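Putative Fe-S biosynthesis protein (Lactobacillus acidophilus, PDB 2QGO) probably takes part in iron-sulphur cluster biosynthesis, though its exact role is not established. Local coordinates at residues 27-32 with 78-83; 20-25 with 70-75; 52-57 with 112-117; 7-12 with 87-92. One frame throughout, in Å; residues are numbered along the deposited sequence.

How the contacts relate
All four contacts belong to one mixed beta-sheet and its flanking helices. Across the sheet, contact 4 pairs the outermost strand 6-8 with 88-93; contact 3 pairs 104-114 with 50-55; contact 2 joins the loop entering strand 25-30 to the start of its neighbour 73-76, and contact 1 joins the far end of 25-30 to helix 78-81, which follows 73-76. Centres of contacts 2 and 3 lie about 11 Å apart, those of 3 and 4 about 19 Å. Along the chain, contact 4 encloses contacts 1 and 2, while contact 3 interlocks with all others. Lys24 of contact 2 bridges to Asp56 of contact 3, and Met90 reaches Ile52, so distant segments close one compact domain of the iron-sulphur biosynthesis family.

Contact 1 (27-32 with 78-83); sequences ILITDD and DFDKTM
The end of strand 25-30 meets the short, weakly bonded helix 78-81, which follows strand 73-76, the sheet neighbour of 25-30, and Thr30 and Asp80 carry the junction. OD1 of Asp80 takes two donors from the same threonine. The backbone N of Thr30 gives a nearly straight bond to Asp80 OD1, 2.9 Å long with 169° at the hydrogen, arriving from above the carboxylate plane. The hydroxyl OG1 of Thr30 donates to Asp80 OD1 at 3.1 Å, close to the direction of the C-O bond. A chi1 of 67° keeps OG1 near the threonine's own backbone N, and the two donors converge on one oxygen. The other oxygen, Asp80 OD2, is hydrogen-bonded to Ser77 OG and lies 3.3 Å from Ile29 CG2, so the carboxylate also rests on the branched part of the isoleucine. CG2 of Thr30 turns to Met83, 3.7 Å from its CB, and Phe79 brings CE2 within 4.1 Å of Thr30 OG1. An alanine in place of Asp80 would remove both acceptor oxygens and is likely to leave the Thr30 amide and hydroxyl without their mate and Ser77 without its partner. With donors on both oxygens, the buried carboxylate is fixed in its rotation, and these bonds would probably help to stabilise its negative charge.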
loop_
_atom_site.group_PDB
_atom_site.type_symbol
_atom_site.label_atom_id
_atom_site.label_comp_id
_atom_site.label_asym_id
_atom_site.label_seq_id
_atom_site.Cartn_x
_atom_site.Cartn_y
_atom_site.Cartn_z
ATOM N N ILE A 27 2.145 -0.476 3.956
ATOM C CA ILE A 27 2.310 0.957 3.782
ATOM C C ILE A 27 1.826 1.353 2.397
ATOM O O ILE A 27 2.390 0.926 1.392
ATOM C CB ILE A 27 3.796 1.356 3.920
ATOM C CG1 ILE A 27 4.302 0.991 5.315
ATOM C CG2 ILE A 27 3.971 2.840 3.622
ATOM C CD1 ILE A 27 5.811 1.124 5.475
ATOM N N LEU A 28 0.772 2.159 2.350
ATOM C CA LEU A 28 0.223 2.628 1.083
ATOM C C LEU A 28 0.793 4.015 0.830
ATOM O O LEU A 28 0.653 4.910 1.654
ATOM C CB LEU A 28 -1.307 2.693 1.155
ATOM C CG LEU A 28 -2.071 3.318 -0.021
ATOM C CD1 LEU A 28 -1.789 2.536 -1.310
ATOM C CD2 LEU A 28 -3.581 3.317 0.294
ATOM N N ILE A 29 1.452 4.195 -0.303
ATOM C CA ILE A 29 2.032 5.491 -0.612
ATOM C C ILE A 29 1.984 5.786 -2.097
ATOM O O ILE A 29 1.717 4.901 -2.912
ATOM C CB ILE A 29 3.494 5.553 -0.168
ATOM C CG1 ILE A 29 4.283 4.463 -0.886
ATOM C CG2 ILE A 29 3.589 5.380 1.337
ATOM C CD1 ILE A 29 5.770 4.574 -0.707
ATOM N N THR A 30 2.231 7.046 -2.439
ATOM C CA THR A 30 2.260 7.452 -3.835
ATOM C C THR A 30 3.679 7.114 -4.232
ATOM O O THR A 30 4.577 7.100 -3.395
ATOM C CB THR A 30 2.080 8.973 -4.013
ATOM O OG1 THR A 30 3.228 9.642 -3.478
ATOM C CG2 THR A 30 0.842 9.465 -3.289
ATOM N N ASP A 31 3.894 6.831 -5.501
ATOM C CA ASP A 31 5.232 6.505 -5.945
ATOM C C ASP A 31 5.595 7.460 -7.068
ATOM O O ASP A 31 5.336 7.173 -8.231
ATOM C CB ASP A 31 5.281 5.060 -6.447
ATOM C CG ASP A 31 6.692 4.577 -6.671
ATOM O OD1 ASP A 31 7.614 5.425 -6.663
ATOM O OD2 ASP A 31 6.880 3.355 -6.859
ATOM N N ASP A 32 6.180 8.600 -6.717
ATOM C CA ASP A 32 6.574 9.583 -7.712
ATOM C C ASP A 32 8.080 9.519 -7.972
ATOM O O ASP A 32 8.649 10.417 -8.591
ATOM C CB ASP A 32 6.180 10.991 -7.248
ATOM C CG ASP A 32 6.906 11.419 -5.990
ATOM O OD1 ASP A 32 7.646 10.600 -5.407
ATOM O OD2 ASP A 32 6.733 12.581 -5.580
ATOM N N ASP A 78 1.912 11.685 6.393
ATOM C CA ASP A 78 1.161 12.922 6.261
ATOM C C ASP A 78 1.241 13.427 4.829
ATOM O O ASP A 78 0.279 13.974 4.289
ATOM C CB ASP A 78 1.672 13.956 7.274
ATOM C CG ASP A 78 1.163 13.669 8.687
ATOM O OD1 ASP A 78 -0.063 13.455 8.829
ATOM O OD2 ASP A 78 1.971 13.651 9.654
ATOM N N PHE A 79 2.378 13.206 4.191
ATOM C CA PHE A 79 2.536 13.627 2.807
ATOM C C PHE A 79 1.671 12.808 1.853
ATOM O O PHE A 79 0.988 13.353 0.981
ATOM C CB PHE A 79 3.985 13.474 2.367
ATOM C CG PHE A 79 4.181 13.679 0.895
ATOM C CD1 PHE A 79 4.013 14.947 0.331
ATOM C CD2 PHE A 79 4.504 12.607 0.064
ATOM C CE1 PHE A 79 4.164 15.145 -1.042
ATOM C CE2 PHE A 79 4.660 12.792 -1.316
ATOM C CZ PHE A 79 4.490 14.061 -1.870
ATOM N N ASP A 80 1.734 11.490 2.000
ATOM C CA ASP A 80 0.980 10.596 1.129
ATOM C C ASP A 80 -0.536 10.651 1.320
ATOM O O ASP A 80 -1.278 10.383 0.383
ATOM C CB ASP A 80 1.474 9.153 1.305
ATOM C CG ASP A 80 2.874 8.941 0.756
ATOM O OD1 ASP A 80 3.059 9.002 -0.484
ATOM O OD2 ASP A 80 3.798 8.712 1.567
ATOM N N LYS A 81 -1.004 11.012 2.512
ATOM C CA LYS A 81 -2.447 11.051 2.736
ATOM C C LYS A 81 -3.182 12.139 1.958
ATOM O O LYS A 81 -4.392 12.032 1.736
ATOM C CB LYS A 81 -2.764 11.179 4.228
ATOM C CG LYS A 81 -2.318 12.486 4.833
ATOM C CD LYS A 81 -2.644 12.579 6.321
ATOM C CE LYS A 81 -2.240 13.957 6.829
ATOM N NZ LYS A 81 -2.346 14.102 8.304
ATOM N N THR A 82 -2.470 13.176 1.525
ATOM C CA THR A 82 -3.119 14.242 0.777
ATOM C C THR A 82 -3.521 13.793 -0.627
ATOM O O THR A 82 -4.436 14.367 -1.232
ATOM C CB THR A 82 -2.223 15.500 0.687
ATOM O OG1 THR A 82 -0.902 15.132 0.278
ATOM C CG2 THR A 82 -2.147 16.181 2.037
ATOM N N MET A 83 -2.858 12.763 -1.146
ATOM C CA MET A 83 -3.196 12.259 -2.473
ATOM C C MET A 83 -4.103 11.031 -2.432
ATOM O O MET A 83 -4.467 10.483 -3.477
ATOM C CB MET A 83 -1.928 11.940 -3.266
ATOM C CG MET A 83 -1.687 12.916 -4.421
ATOM S SD MET A 83 0.069 13.232 -4.586
ATOM C CE MET A 83 0.339 14.169 -3.079
#

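Contact 2 (20-25 with 70-75); sequences EILDKI and QNVKIY
Ile25 lays its side chain against Lys73 and Tyr75, using a different branch for each. With CG2 anti to the backbone N and CG1 beside it (chi1 -62°), the isoleucine forks: CG2 approaches Tyr75 CD2 at 4.1 Å, meeting the ring obliquely, while the CG1 arm bends again at chi2 (-56°) and carries CD1 to 3.8 Å from Lys73 CD. Extended beyond CG, the lysine lays its methylenes along the isoleucine, and Ile25 CD1 also lies near its CB. Further back, Leu22 holds CG anti to its backbone N and sends CD1 to Val72 CG2, 4.0 Å away, the two side chains crossing at about a right angle. Here the loop between helix 10-18 and strand 25-30, with its type I turn from Ile21 to Lys24, runs up to the entrance of strand 73-76, the neighbour of 25-30 in the sheet. A water fills in where the two backbones are still apart: it accepts from Lys73 N at 2.8 Å and lies 2.7 Å from Lys24 O, with Leu22 O also near. Beyond it, the CA of Ile25 makes a CH...O contact with Lys73 O at 3.6 Å. The amine of Lys24 forms a salt bridge with Asp56, just beyond strand 50-55, while Val13 of helix 10-18 touches Leu22 and Phe8 of strand 6-8 touches Val72.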
loop_
_atom_site.group_PDB
_atom_site.type_symbol
_atom_site.label_atom_id
_atom_site.label_comp_id
_atom_site.label_asym_id
_atom_site.label_seq_id
_atom_site.Cartn_x
_atom_site.Cartn_y
_atom_site.Cartn_z
ATOM N N GLU A 20 1.150 -13.903 0.672
ATOM C CA GLU A 20 1.579 -14.013 2.067
ATOM C C GLU A 20 1.905 -12.691 2.749
ATOM O O GLU A 20 2.818 -12.640 3.570
ATOM C CB GLU A 20 2.819 -14.910 2.170
ATOM C CG GLU A 20 2.680 -16.305 1.565
ATOM C CD GLU A 20 1.639 -17.154 2.264
ATOM O OE1 GLU A 20 1.265 -16.832 3.416
ATOM O OE2 GLU A 20 1.201 -18.157 1.661
ATOM N N ILE A 21 1.175 -11.627 2.439
ATOM C CA ILE A 21 1.473 -10.341 3.057
ATOM C C ILE A 21 0.294 -9.661 3.758
ATOM O O ILE A 21 0.433 -8.548 4.248
ATOM C CB ILE A 21 2.028 -9.355 2.011
ATOM C CG1 ILE A 21 0.988 -9.153 0.906
ATOM C CG2 ILE A 21 3.354 -9.870 1.452
ATOM C CD1 ILE A 21 1.182 -7.881 0.117
ATOM N N LEU A 22 -0.859 -10.328 3.802
ATOM C CA LEU A 22 -2.050 -9.749 4.423
ATOM C C LEU A 22 -1.888 -9.503 5.925
ATOM O O LEU A 22 -2.530 -8.626 6.502
ATOM C CB LEU A 22 -3.257 -10.661 4.178
ATOM C CG LEU A 22 -4.618 -10.172 4.695
ATOM C CD1 LEU A 22 -5.001 -8.855 4.031
ATOM C CD2 LEU A 22 -5.664 -11.232 4.419
ATOM N N ASP A 23 -1.015 -10.285 6.542
ATOM C CA ASP A 23 -0.743 -10.214 7.971
ATOM C C ASP A 23 0.432 -9.292 8.289
ATOM O O ASP A 23 0.808 -9.134 9.446
ATOM C CB ASP A 23 -0.409 -11.620 8.473
ATOM C CG ASP A 23 0.883 -12.163 7.858
ATOM O OD1 ASP A 23 0.978 -12.257 6.600
ATOM O OD2 ASP A 23 1.816 -12.483 8.636
ATOM N N LYS A 24 1.014 -8.694 7.259
ATOM C CA LYS A 24 2.167 -7.829 7.431
ATOM C C LYS A 24 1.829 -6.366 7.686
ATOM O O LYS A 24 0.669 -5.954 7.637
ATOM C CB LYS A 24 3.041 -7.897 6.180
ATOM C CG LYS A 24 3.527 -9.286 5.804
ATOM C CD LYS A 24 4.589 -9.784 6.758
ATOM C CE LYS A 24 5.217 -11.061 6.248
ATOM N NZ LYS A 24 6.210 -11.572 7.229
ATOM N N ILE A 25 2.870 -5.584 7.959
ATOM C CA ILE A 25 2.697 -4.159 8.145
ATOM C C ILE A 25 2.627 -3.643 6.712
ATOM O O ILE A 25 3.565 -3.829 5.934
ATOM C CB ILE A 25 3.913 -3.526 8.855
ATOM C CG1 ILE A 25 4.075 -4.135 10.252
ATOM C CG2 ILE A 25 3.755 -2.009 8.908
ATOM C CD1 ILE A 25 2.836 -4.010 11.141
ATOM N N GLN A 70 -11.044 -4.860 8.630
ATOM C CA GLN A 70 -10.546 -6.170 8.252
ATOM C C GLN A 70 -9.268 -6.604 8.967
ATOM O O GLN A 70 -8.635 -7.590 8.590
ATOM C CB GLN A 70 -10.394 -6.217 6.732
ATOM C CG GLN A 70 -11.746 -6.245 6.037
ATOM C CD GLN A 70 -11.677 -5.923 4.560
ATOM O OE1 GLN A 70 -11.521 -4.762 4.174
ATOM N NE2 GLN A 70 -11.797 -6.946 3.726
ATOM N N ASN A 71 -8.907 -5.864 10.013
ATOM C CA ASN A 71 -7.734 -6.177 10.822
ATOM C C ASN A 71 -6.428 -6.098 10.060
ATOM O O ASN A 71 -5.494 -6.837 10.346
ATOM C CB ASN A 71 -7.882 -7.570 11.425
ATOM C CG ASN A 71 -9.138 -7.705 12.234
ATOM O OD1 ASN A 71 -9.262 -7.102 13.299
ATOM N ND2 ASN A 71 -10.093 -8.476 11.727
ATOM N N VAL A 72 -6.372 -5.200 9.088
ATOM C CA VAL A 72 -5.167 -5.025 8.303
ATOM C C VAL A 72 -4.355 -3.892 8.918
ATOM O O VAL A 72 -4.881 -2.808 9.183
ATOM C CB VAL A 72 -5.511 -4.684 6.835
ATOM C CG1 VAL A 72 -4.238 -4.425 6.038
ATOM C CG2 VAL A 72 -6.304 -5.831 6.218
ATOM N N LYS A 73 -3.076 -4.148 9.160
ATOM C CA LYS A 73 -2.202 -3.130 9.728
ATOM C C LYS A 73 -1.629 -2.325 8.565
ATOM O O LYS A 73 -0.530 -2.604 8.089
ATOM C CB LYS A 73 -1.085 -3.794 10.530
ATOM C CG LYS A 73 -1.611 -4.650 11.673
ATOM C CD LYS A 73 -0.499 -5.416 12.359
ATOM C CE LYS A 73 -1.031 -6.165 13.559
ATOM N NZ LYS A 73 0.042 -6.959 14.225
ATOM N N ILE A 74 -2.400 -1.344 8.102
ATOM C CA ILE A 74 -1.998 -0.510 6.975
ATOM C C ILE A 74 -1.762 0.935 7.388
ATOM O O ILE A 74 -2.567 1.530 8.096
ATOM C CB ILE A 74 -3.051 -0.587 5.824
ATOM C CG1 ILE A 74 -2.655 0.351 4.678
ATOM C CG2 ILE A 74 -4.450 -0.264 6.355
ATOM C CD1 ILE A 74 -3.444 0.121 3.399
ATOM N N TYR A 75 -0.649 1.492 6.924
ATOM C CA TYR A 75 -0.243 2.856 7.261
ATOM C C TYR A 75 0.079 3.727 6.051
ATOM O O TYR A 75 0.107 3.259 4.916
ATOM C CB TYR A 75 1.011 2.812 8.133
ATOM C CG TYR A 75 0.833 2.118 9.460
ATOM C CD1 TYR A 75 0.743 2.853 10.636
ATOM C CD2 TYR A 75 0.764 0.726 9.545
ATOM C CE1 TYR A 75 0.591 2.226 11.873
ATOM C CE2 TYR A 75 0.606 0.080 10.787
ATOM C CZ TYR A 75 0.522 0.844 11.948
ATOM O OH TYR A 75 0.370 0.248 13.186
HETATM O O HOH W 1 -1.887 -6.608 8.350
HETATM O O HOH W 2 -2.303 -8.095 10.374
#

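Contact 3 (52-57 with 112-117); sequences IIWLDK and IGNGAA
Trp54 lies across Asn114 where strand 50-55 runs parallel to the end of strand 104-114. From CB, a chi1 of 67° leaves CG flanked by both the backbone N and the carbonyl carbon and swings the indole over the neighbouring strand. CG lies 4.1 Å from Gly113 O, and CD1 comes closer to that oxygen, at 3.5 Å, while meeting Ile112 CG2 near the plane of the ring, at its edge. NE1 and CE2 pass beneath Asn114 CA, which makes a CH-pi contact over one face, 3.8 Å from the centroid of the five-membered ring. At the far end, CZ2 lies 3.2 Å from Asn114 ND2 and CH2 is close to the same nitrogen; ring and amide planes are 42° apart, an inclined contact. Alongside the ring contact the backbones are laced by Gly113 N to Ile52 O, Trp54 N to Gly113 O and Gly115 N to Trp54 O, the last two at 3.0 Å. Gly115 begins helix 115-125, and its CA fits against Ile53 CG2 and Leu55 CD2, each 3.6 Å away, leaving little room for a side chain. Asn114 is the N-cap: its OD1 accepts from Ala117 N at 3.0 Å, the N-H coming from above the amide plane. The asparagine serves two ends, its oxygen closing the first turn of the helix while its CA and amide lie against the indole, so ring and helix start are held together.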
loop_
_atom_site.group_PDB
_atom_site.type_symbol
_atom_site.label_atom_id
_atom_site.label_comp_id
_atom_site.label_asym_id
_atom_site.label_seq_id
_atom_site.Cartn_x
_atom_site.Cartn_y
_atom_site.Cartn_z
ATOM N N ILE A 52 1.896 -0.683 -2.665
ATOM C CA ILE A 52 1.763 -1.236 -1.324
ATOM C C ILE A 52 3.124 -1.772 -0.928
ATOM O O ILE A 52 3.679 -2.635 -1.599
ATOM C CB ILE A 52 0.758 -2.410 -1.275
ATOM C CG1 ILE A 52 -0.673 -1.870 -1.291
ATOM C CG2 ILE A 52 1.001 -3.261 -0.021
ATOM C CD1 ILE A 52 -1.003 -1.007 -0.075
ATOM N N ILE A 53 3.657 -1.255 0.165
ATOM C CA ILE A 53 4.950 -1.703 0.645
ATOM C C ILE A 53 4.701 -2.520 1.897
ATOM O O ILE A 53 3.985 -2.071 2.785
ATOM C CB ILE A 53 5.848 -0.496 1.005
ATOM C CG1 ILE A 53 5.951 0.444 -0.195
ATOM C CG2 ILE A 53 7.216 -0.971 1.456
ATOM C CD1 ILE A 53 6.367 -0.239 -1.486
ATOM N N TRP A 54 5.264 -3.720 1.973
ATOM C CA TRP A 54 5.074 -4.513 3.179
ATOM C C TRP A 54 6.351 -4.625 4.011
ATOM O O TRP A 54 7.458 -4.677 3.475
ATOM C CB TRP A 54 4.517 -5.908 2.853
ATOM C CG TRP A 54 5.431 -6.820 2.111
ATOM C CD1 TRP A 54 5.493 -6.999 0.761
ATOM C CD2 TRP A 54 6.382 -7.734 2.682
ATOM N NE1 TRP A 54 6.415 -7.972 0.452
ATOM C CE2 TRP A 54 6.977 -8.439 1.611
ATOM C CE3 TRP A 54 6.787 -8.023 3.993
ATOM C CZ2 TRP A 54 7.954 -9.421 1.811
ATOM C CZ3 TRP A 54 7.766 -9.003 4.196
ATOM C CH2 TRP A 54 8.337 -9.688 3.106
ATOM N N LEU A 55 6.178 -4.641 5.328
ATOM C CA LEU A 55 7.294 -4.741 6.266
ATOM C C LEU A 55 6.911 -5.687 7.398
ATOM O O LEU A 55 5.769 -6.144 7.476
ATOM C CB LEU A 55 7.618 -3.367 6.866
ATOM C CG LEU A 55 8.055 -2.200 5.978
ATOM C CD1 LEU A 55 8.169 -0.953 6.852
ATOM C CD2 LEU A 55 9.398 -2.496 5.309
ATOM N N ASP A 56 7.864 -5.985 8.277
ATOM C CA ASP A 56 7.560 -6.864 9.403
ATOM C C ASP A 56 7.364 -6.109 10.709
ATOM O O ASP A 56 6.865 -6.658 11.687
ATOM C CB ASP A 56 8.628 -7.941 9.537
ATOM C CG ASP A 56 8.410 -9.067 8.550
ATOM O OD1 ASP A 56 7.380 -9.760 8.678
ATOM O OD2 ASP A 56 9.242 -9.250 7.636
ATOM N N LYS A 57 7.742 -4.834 10.697
ATOM C CA LYS A 57 7.591 -3.950 11.843
ATOM C C LYS A 57 7.223 -2.579 11.297
ATOM O O LYS A 57 7.449 -2.285 10.119
ATOM C CB LYS A 57 8.886 -3.870 12.658
ATOM C CG LYS A 57 9.192 -5.146 13.440
ATOM C CD LYS A 57 10.384 -4.976 14.389
ATOM C CE LYS A 57 9.968 -4.442 15.766
ATOM N NZ LYS A 57 9.262 -3.123 15.712
ATOM N N ILE A 112 3.327 -3.909 -5.637
ATOM C CA ILE A 112 3.610 -4.400 -4.301
ATOM C C ILE A 112 5.117 -4.567 -4.182
ATOM O O ILE A 112 5.757 -5.147 -5.060
ATOM C CB ILE A 112 2.958 -5.764 -4.039
ATOM C CG1 ILE A 112 1.441 -5.597 -3.882
ATOM C CG2 ILE A 112 3.574 -6.402 -2.789
ATOM C CD1 ILE A 112 0.720 -6.917 -3.752
ATOM N N GLY A 113 5.681 -4.061 -3.096
ATOM C CA GLY A 113 7.108 -4.186 -2.909
ATOM C C GLY A 113 7.523 -4.579 -1.508
ATOM O O GLY A 113 6.948 -4.120 -0.517
ATOM N N ASN A 114 8.515 -5.459 -1.447
ATOM C CA ASN A 114 9.097 -5.923 -0.197
ATOM C C ASN A 114 9.962 -4.751 0.286
ATOM O O ASN A 114 11.020 -4.489 -0.275
ATOM C CB ASN A 114 9.981 -7.142 -0.468
ATOM C CG ASN A 114 10.709 -7.626 0.769
ATOM O OD1 ASN A 114 11.067 -6.839 1.646
ATOM N ND2 ASN A 114 10.949 -8.930 0.835
ATOM N N GLY A 115 9.506 -4.063 1.328
ATOM C CA GLY A 115 10.229 -2.912 1.845
ATOM C C GLY A 115 11.692 -3.124 2.196
ATOM O O GLY A 115 12.563 -2.345 1.798
ATOM N N ALA A 116 11.962 -4.172 2.963
ATOM C CA ALA A 116 13.323 -4.470 3.364
ATOM C C ALA A 116 14.182 -4.676 2.126
ATOM O O ALA A 116 15.274 -4.127 2.032
ATOM C CB ALA A 116 13.353 -5.716 4.260
ATOM N N ALA A 117 13.680 -5.447 1.166
ATOM C CA ALA A 117 14.433 -5.704 -0.055
ATOM C C ALA A 117 14.765 -4.400 -0.779
ATOM O O ALA A 117 15.889 -4.213 -1.250
ATOM C CB ALA A 117 13.649 -6.644 -0.971
HETATM O O HOH W 3 9.808 -6.070 4.021
#

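Contact 4 (7-12 with 87-92); sequences KFTDNA and NMVMDY
Two torsions bring Thr9 and Asp91 together: Thr9 OG1 stands between its backbone N and carbonyl carbon (chi1 67°), and Asp91 CG lies anti to its own N (chi1 -174°), which carries the carboxylate across to Thr9, just past strand 6-8. OG1 of Thr9 donates to Asp91 OD1 at 2.6 Å, approaching on the anti side and somewhat out of the carboxylate plane; the N-H of Tyr92 gives a weak bond to the same oxygen. Thr9 is the N-cap of helix 10-18, and the same OG1 accepts from Ala12 N at 3.3 Å. Its methyl CG2 touches Val89 CG1 at 3.8 Å. The strands run parallel, Lys7 N bonding to Met88 O, Met90 N to Lys7 O at 2.8 Å, and Thr9 N to Met90 O at 3.1 Å. On the buried side Phe8 and Met90 lie side by side, with Phe8 CD2 3.7 Å from Met90 CB. Ala12 CB packs on Met90 O, 3.2 Å away. A valine in place of Thr9 would remove the hydroxyl, and is likely to leave Ala12 N without its cap and Asp91 OD1 with the weak Tyr92 donor. As donor to one strand and acceptor from the helix, the hydroxyl ties the start of helix 10-18 to strand 88-93.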
loop_
_atom_site.group_PDB
_atom_site.type_symbol
_atom_site.label_atom_id
_atom_site.label_comp_id
_atom_site.label_asym_id
_atom_site.label_seq_id
_atom_site.Cartn_x
_atom_site.Cartn_y
_atom_site.Cartn_z
ATOM N N LYS A 7 -11.187 -0.373 2.444
ATOM C CA LYS A 7 -11.782 -1.704 2.464
ATOM C C LYS A 7 -11.151 -2.509 1.335
ATOM O O LYS A 7 -10.869 -1.964 0.261
ATOM C CB LYS A 7 -13.308 -1.630 2.271
ATOM C CG LYS A 7 -13.997 -2.980 2.446
ATOM C CD LYS A 7 -15.499 -2.839 2.667
ATOM C CE LYS A 7 -16.106 -4.147 3.209
ATOM N NZ LYS A 7 -17.578 -4.019 3.476
ATOM N N PHE A 8 -10.905 -3.794 1.588
ATOM C CA PHE A 8 -10.321 -4.679 0.582
ATOM C C PHE A 8 -11.395 -5.670 0.145
ATOM O O PHE A 8 -11.989 -6.349 0.983
ATOM C CB PHE A 8 -9.142 -5.478 1.150
ATOM C CG PHE A 8 -8.024 -4.634 1.699
ATOM C CD1 PHE A 8 -8.109 -4.084 2.973
ATOM C CD2 PHE A 8 -6.873 -4.403 0.946
ATOM C CE1 PHE A 8 -7.061 -3.314 3.498
ATOM C CE2 PHE A 8 -5.816 -3.633 1.462
ATOM C CZ PHE A 8 -5.916 -3.092 2.740
ATOM N N THR A 9 -11.645 -5.759 -1.158
ATOM C CA THR A 9 -12.645 -6.694 -1.659
ATOM C C THR A 9 -12.171 -8.129 -1.407
ATOM O O THR A 9 -11.016 -8.355 -1.036
ATOM C CB THR A 9 -12.881 -6.515 -3.180
ATOM O OG1 THR A 9 -11.704 -6.903 -3.904
ATOM C CG2 THR A 9 -13.215 -5.066 -3.497
ATOM N N ASP A 10 -13.059 -9.097 -1.608
ATOM C CA ASP A 10 -12.690 -10.489 -1.399
ATOM C C ASP A 10 -11.513 -10.901 -2.275
ATOM O O ASP A 10 -10.613 -11.610 -1.826
ATOM C CB ASP A 10 -13.881 -11.421 -1.669
ATOM C CG ASP A 10 -14.959 -11.316 -0.601
ATOM O OD1 ASP A 10 -14.609 -11.136 0.592
ATOM O OD2 ASP A 10 -16.158 -11.427 -0.947
ATOM N N ASN A 11 -11.522 -10.461 -3.526
ATOM C CA ASN A 11 -10.451 -10.801 -4.455
ATOM C C ASN A 11 -9.123 -10.156 -4.062
ATOM O O ASN A 11 -8.061 -10.745 -4.271
ATOM C CB ASN A 11 -10.851 -10.409 -5.881
ATOM C CG ASN A 11 -12.026 -11.232 -6.401
ATOM O OD1 ASN A 11 -12.565 -12.082 -5.689
ATOM N ND2 ASN A 11 -12.426 -10.983 -7.641
ATOM N N ALA A 12 -9.175 -8.951 -3.493
ATOM C CA ALA A 12 -7.956 -8.280 -3.058
ATOM C C ALA A 12 -7.395 -9.036 -1.852
ATOM O O ALA A 12 -6.193 -9.298 -1.771
ATOM C CB ALA A 12 -8.244 -6.830 -2.684
ATOM N N ASN A 87 -12.950 6.963 1.806
ATOM C CA ASN A 87 -13.578 5.655 1.622
ATOM C C ASN A 87 -12.921 4.875 0.489
ATOM O O ASN A 87 -13.558 4.548 -0.515
ATOM C CB ASN A 87 -15.076 5.828 1.345
ATOM C CG ASN A 87 -15.797 6.545 2.472
ATOM O OD1 ASN A 87 -16.556 7.493 2.240
ATOM N ND2 ASN A 87 -15.562 6.100 3.699
ATOM N N MET A 88 -11.641 4.566 0.661
ATOM C CA MET A 88 -10.906 3.829 -0.348
ATOM C C MET A 88 -11.243 2.350 -0.394
ATOM O O MET A 88 -11.603 1.733 0.605
ATOM C CB MET A 88 -9.400 3.988 -0.141
ATOM C CG MET A 88 -8.899 5.402 -0.367
ATOM S SD MET A 88 -7.126 5.568 -0.072
ATOM C CE MET A 88 -7.127 5.607 1.710
ATOM N N VAL A 89 -11.117 1.797 -1.587
ATOM C CA VAL A 89 -11.367 0.397 -1.823
ATOM C C VAL A 89 -10.202 -0.149 -2.639
ATOM O O VAL A 89 -9.793 0.455 -3.632
ATOM C CB VAL A 89 -12.674 0.187 -2.622
ATOM C CG1 VAL A 89 -12.791 -1.271 -3.055
ATOM C CG2 VAL A 89 -13.880 0.588 -1.776
ATOM N N MET A 90 -9.647 -1.271 -2.196
ATOM C CA MET A 90 -8.566 -1.916 -2.932
ATOM C C MET A 90 -9.188 -3.179 -3.531
ATOM O O MET A 90 -9.789 -3.983 -2.831
ATOM C CB MET A 90 -7.397 -2.285 -2.005
ATOM C CG MET A 90 -6.145 -2.805 -2.745
ATOM S SD MET A 90 -5.226 -1.522 -3.669
ATOM C CE MET A 90 -4.270 -0.739 -2.297
ATOM N N ASP A 91 -9.058 -3.334 -4.839
ATOM C CA ASP A 91 -9.617 -4.494 -5.521
ATOM C C ASP A 91 -8.533 -5.195 -6.331
ATOM O O ASP A 91 -7.427 -4.675 -6.484
ATOM C CB ASP A 91 -10.763 -4.044 -6.430
ATOM C CG ASP A 91 -11.497 -5.201 -7.064
ATOM O OD1 ASP A 91 -11.569 -6.285 -6.446
ATOM O OD2 ASP A 91 -12.023 -5.023 -8.185
ATOM N N TYR A 92 -8.852 -6.381 -6.835
ATOM C CA TYR A 92 -7.914 -7.152 -7.634
ATOM C C TYR A 92 -8.667 -7.834 -8.772
ATOM O O TYR A 92 -9.630 -8.552 -8.534
ATOM C CB TYR A 92 -7.218 -8.225 -6.781
ATOM C CG TYR A 92 -6.113 -8.943 -7.532
ATOM C CD1 TYR A 92 -4.873 -8.342 -7.717
ATOM C CD2 TYR A 92 -6.337 -10.183 -8.133
ATOM C CE1 TYR A 92 -3.874 -8.950 -8.491
ATOM C CE2 TYR A 92 -5.341 -10.804 -8.914
ATOM C CZ TYR A 92 -4.115 -10.179 -9.087
ATOM O OH TYR A 92 -3.130 -10.763 -9.857
#